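Local structure of putative sugar kinase PH1459 (Pyrococcus horikoshii, 3EWM) at residues A5-V17 against L27-A40. The protein probably phosphorylates a sugar such as fructose with ATP, which it binds, as a member of the PfkB family of carbohydrate kinases. Numbering follows the deposited sequence.
Sequences ASIGELLIDLISV and LFEKHPGGAPANVA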
# COMPACT_ATOMS: atom_id res chain seq x y z
N ALA A 5 11.20 9.62 23.38
CA ALA A 5 11.27 8.61 22.32
C ALA A 5 9.88 8.12 22.02
O ALA A 5 9.12 7.79 22.94
CB ALA A 5 12.16 7.45 22.72
N SER A 6 9.55 8.06 20.75
CA SER A 6 8.30 7.44 20.34
C SER A 6 8.60 6.13 19.64
O SER A 6 9.62 5.98 18.96
CB SER A 6 7.50 8.37 19.44
OG SER A 6 7.23 9.59 20.11
N ILE A 7 7.73 5.16 19.86
CA ILE A 7 7.93 3.86 19.24
C ILE A 7 6.63 3.38 18.67
O ILE A 7 5.60 3.38 19.34
CB ILE A 7 8.59 2.80 20.19
CG1 ILE A 7 8.75 1.45 19.47
CG2 ILE A 7 7.83 2.64 21.53
CD1 ILE A 7 9.50 0.39 20.28
N GLY A 8 6.67 2.96 17.41
CA GLY A 8 5.50 2.37 16.78
C GLY A 8 5.50 2.65 15.29
O GLY A 8 6.55 2.79 14.67
N GLU A 9 4.29 2.77 14.74
CA GLU A 9 4.07 2.80 13.32
C GLU A 9 4.62 4.08 12.68
O GLU A 9 4.43 5.19 13.20
CB GLU A 9 2.58 2.60 12.99
CG GLU A 9 1.66 3.70 13.39
CD GLU A 9 1.20 3.64 14.84
OE1 GLU A 9 1.83 2.94 15.66
OE2 GLU A 9 0.21 4.35 15.14
N LEU A 10 5.31 3.89 11.57
CA LEU A 10 5.78 4.98 10.73
C LEU A 10 5.43 4.54 9.34
O LEU A 10 5.84 3.44 8.89
CB LEU A 10 7.29 5.22 10.89
CG LEU A 10 7.99 6.14 9.87
CD1 LEU A 10 7.43 7.57 9.90
CD2 LEU A 10 9.52 6.14 10.07
N LEU A 11 4.64 5.36 8.66
CA LEU A 11 4.05 4.91 7.40
C LEU A 11 3.78 6.06 6.45
O LEU A 11 3.83 7.23 6.85
CB LEU A 11 2.73 4.15 7.68
CG LEU A 11 1.70 4.79 8.64
CD1 LEU A 11 0.98 5.94 7.98
CD2 LEU A 11 0.70 3.75 9.13
N ILE A 12 3.48 5.71 5.20
CA ILE A 12 2.96 6.64 4.21
C ILE A 12 1.44 6.77 4.37
O ILE A 12 0.70 5.79 4.31
CB ILE A 12 3.26 6.19 2.74
CG1 ILE A 12 4.76 5.97 2.51
CG2 ILE A 12 2.66 7.18 1.74
CD1 ILE A 12 5.59 7.28 2.44
N ASP A 13 0.97 7.98 4.62
CA ASP A 13 -0.45 8.25 4.50
C ASP A 13 -0.69 8.65 3.06
O ASP A 13 -0.10 9.61 2.55
CB ASP A 13 -0.91 9.40 5.40
CG ASP A 13 -1.12 8.98 6.84
OD1 ASP A 13 -1.30 7.78 7.10
OD2 ASP A 13 -1.14 9.86 7.71
N LEU A 14 -1.55 7.90 2.40
CA LEU A 14 -1.99 8.30 1.07
C LEU A 14 -3.36 8.91 1.26
O LEU A 14 -4.34 8.23 1.53
CB LEU A 14 -2.00 7.11 0.13
CG LEU A 14 -0.52 6.81 -0.15
CD1 LEU A 14 -0.24 5.30 -0.09
CD2 LEU A 14 -0.08 7.45 -1.44
N ILE A 15 -3.39 10.24 1.21
CA ILE A 15 -4.59 10.94 1.64
C ILE A 15 -5.43 11.36 0.46
O ILE A 15 -4.97 12.13 -0.38
CB ILE A 15 -4.23 12.17 2.48
CG1 ILE A 15 -3.32 11.72 3.63
CG2 ILE A 15 -5.50 12.84 3.02
CD1 ILE A 15 -3.17 12.69 4.70
N SER A 16 -6.65 10.84 0.44
CA SER A 16 -7.65 11.22 -0.55
C SER A 16 -7.67 12.74 -0.68
O SER A 16 -7.75 13.47 0.31
CB SER A 16 -9.04 10.74 -0.16
OG SER A 16 -9.07 9.33 0.06
N VAL A 17 -7.60 13.19 -1.92
CA VAL A 17 -7.60 14.61 -2.21
C VAL A 17 -9.03 15.10 -2.45
O VAL A 17 -9.30 16.31 -2.41
CB VAL A 17 -6.64 14.88 -3.41
CG1 VAL A 17 -7.06 16.06 -4.18
CG2 VAL A 17 -5.23 15.08 -2.87
N LEU A 27 -7.49 10.29 -6.41
CA LEU A 27 -6.21 10.95 -6.18
C LEU A 27 -5.81 10.90 -4.72
O LEU A 27 -6.60 11.21 -3.84
CB LEU A 27 -6.26 12.43 -6.58
CG LEU A 27 -5.98 13.04 -7.97
CD1 LEU A 27 -4.97 12.30 -8.84
CD2 LEU A 27 -7.26 13.36 -8.73
N PHE A 28 -4.56 10.55 -4.48
CA PHE A 28 -4.01 10.47 -3.14
C PHE A 28 -2.72 11.25 -3.05
O PHE A 28 -1.78 11.02 -3.83
CB PHE A 28 -3.72 9.03 -2.77
CG PHE A 28 -4.92 8.17 -2.76
CD1 PHE A 28 -5.73 8.10 -1.63
CD2 PHE A 28 -5.28 7.43 -3.89
CE1 PHE A 28 -6.85 7.29 -1.61
CE2 PHE A 28 -6.41 6.62 -3.88
CZ PHE A 28 -7.20 6.55 -2.75
N GLU A 29 -2.69 12.18 -2.10
CA GLU A 29 -1.49 12.86 -1.69
C GLU A 29 -0.67 12.03 -0.70
O GLU A 29 -1.20 11.51 0.28
CB GLU A 29 -1.86 14.17 -1.01
CG GLU A 29 -1.43 15.39 -1.75
CD GLU A 29 -1.39 16.60 -0.85
OE1 GLU A 29 -2.38 16.84 -0.15
OE2 GLU A 29 -0.34 17.29 -0.82
N LYS A 30 0.63 11.94 -0.97
CA LYS A 30 1.55 11.17 -0.14
C LYS A 30 2.11 12.06 0.96
O LYS A 30 2.64 13.14 0.70
CB LYS A 30 2.67 10.57 -1.00
CG LYS A 30 3.96 10.17 -0.26
CD LYS A 30 4.86 9.29 -1.16
CE LYS A 30 6.34 9.69 -1.04
NZ LYS A 30 6.61 11.09 -1.53
N HIS A 31 1.97 11.60 2.20
CA HIS A 31 2.49 12.35 3.35
C HIS A 31 3.06 11.36 4.35
O HIS A 31 2.67 10.19 4.35
CB HIS A 31 1.39 13.14 4.04
CG HIS A 31 0.78 14.21 3.19
ND1 HIS A 31 1.37 15.44 3.00
CD2 HIS A 31 -0.38 14.24 2.49
CE1 HIS A 31 0.60 16.18 2.21
NE2 HIS A 31 -0.47 15.47 1.89
N PRO A 32 3.95 11.84 5.23
CA PRO A 32 4.40 10.98 6.32
C PRO A 32 3.33 10.87 7.39
O PRO A 32 2.66 11.84 7.69
CB PRO A 32 5.62 11.71 6.89
CG PRO A 32 5.85 12.89 6.01
CD PRO A 32 4.59 13.16 5.27
N GLY A 33 3.16 9.67 7.93
CA GLY A 33 2.15 9.46 8.94
C GLY A 33 2.55 8.43 9.97
O GLY A 33 3.68 7.89 9.96
N GLY A 34 1.58 8.15 10.83
CA GLY A 34 1.73 7.22 11.94
C GLY A 34 1.75 8.09 13.16
O GLY A 34 2.60 8.97 13.28
N ALA A 35 0.81 7.87 14.07
CA ALA A 35 0.70 8.67 15.28
C ALA A 35 2.03 8.92 16.03
O ALA A 35 2.37 10.06 16.31
CB ALA A 35 -0.42 8.10 16.23
N PRO A 36 2.84 7.86 16.29
CA PRO A 36 4.06 8.10 17.06
C PRO A 36 5.06 8.97 16.30
O PRO A 36 5.76 9.77 16.91
CB PRO A 36 4.64 6.69 17.28
CG PRO A 36 3.48 5.75 16.95
CD PRO A 36 2.72 6.44 15.89
N ALA A 37 5.09 8.84 14.97
CA ALA A 37 5.90 9.72 14.14
C ALA A 37 5.37 11.15 14.26
O ALA A 37 6.15 12.10 14.36
CB ALA A 37 5.86 9.28 12.72
N ASN A 38 4.05 11.30 14.22
CA ASN A 38 3.46 12.63 14.27
C ASN A 38 3.75 13.28 15.61
O ASN A 38 4.02 14.48 15.67
CB ASN A 38 1.95 12.60 14.04
CG ASN A 38 1.55 11.86 12.76
OD1 ASN A 38 2.34 11.69 11.84
ND2 ASN A 38 0.30 11.38 12.73
N VAL A 39 3.67 12.50 16.67
CA VAL A 39 3.98 12.99 18.01
C VAL A 39 5.47 13.34 18.09
O VAL A 39 5.84 14.38 18.64
CB VAL A 39 3.63 11.97 19.10
CG1 VAL A 39 4.11 12.48 20.48
CG2 VAL A 39 2.13 11.71 19.15
N ALA A 40 6.30 12.48 17.52
CA ALA A 40 7.75 12.71 17.52
C ALA A 40 8.09 14.03 16.85
O ALA A 40 8.92 14.78 17.35
CB ALA A 40 8.49 11.57 16.83
O HOH W 1 -1.07 5.80 13.40
O HOH W 2 -0.96 9.64 10.24
O HOH W 3 0.08 12.23 6.92
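Strands 11-16 and 27-33 pair as the antiparallel beta hairpin of the small lid sheet of this PfkB (ribokinase-like) fold, and each segment also has a part in the large domain, where helix 35-45 packs against the end of strand 3-7. Gly33 and Gly34 lie at the junction of lid strand and helix, consistent with the glycine hinge known in this family. Ile15 N reaches Glu29 O almost straight, at 2.7 Å and 176°, whereas Leu11 N approaches Gly33 O from above the carbonyl plane. Asp13 OD2 leaves no room for a CB at Gly33, nor does Glu9 O at Gly34, the helix N-cap. Glu9 CG sits between its backbone N and carbonyl carbon (chi1 68°), and a bend at chi2 lays the carboxylate across the Pro36 ring, Glu9 OE2 lying 3.4 Å from Pro36 CD. One water links OE2 to Ala35 N. Were Glu9 an alanine, the packing on Pro36 and the water's carboxylate acceptor would probably be lost. At the far end Phe28 pairs with a strand of the second subunit, extending the sheet across the interface, while its CE1 lies 3.4 Å from Ser16 OG, itself hydrogen-bonded to Val92 O.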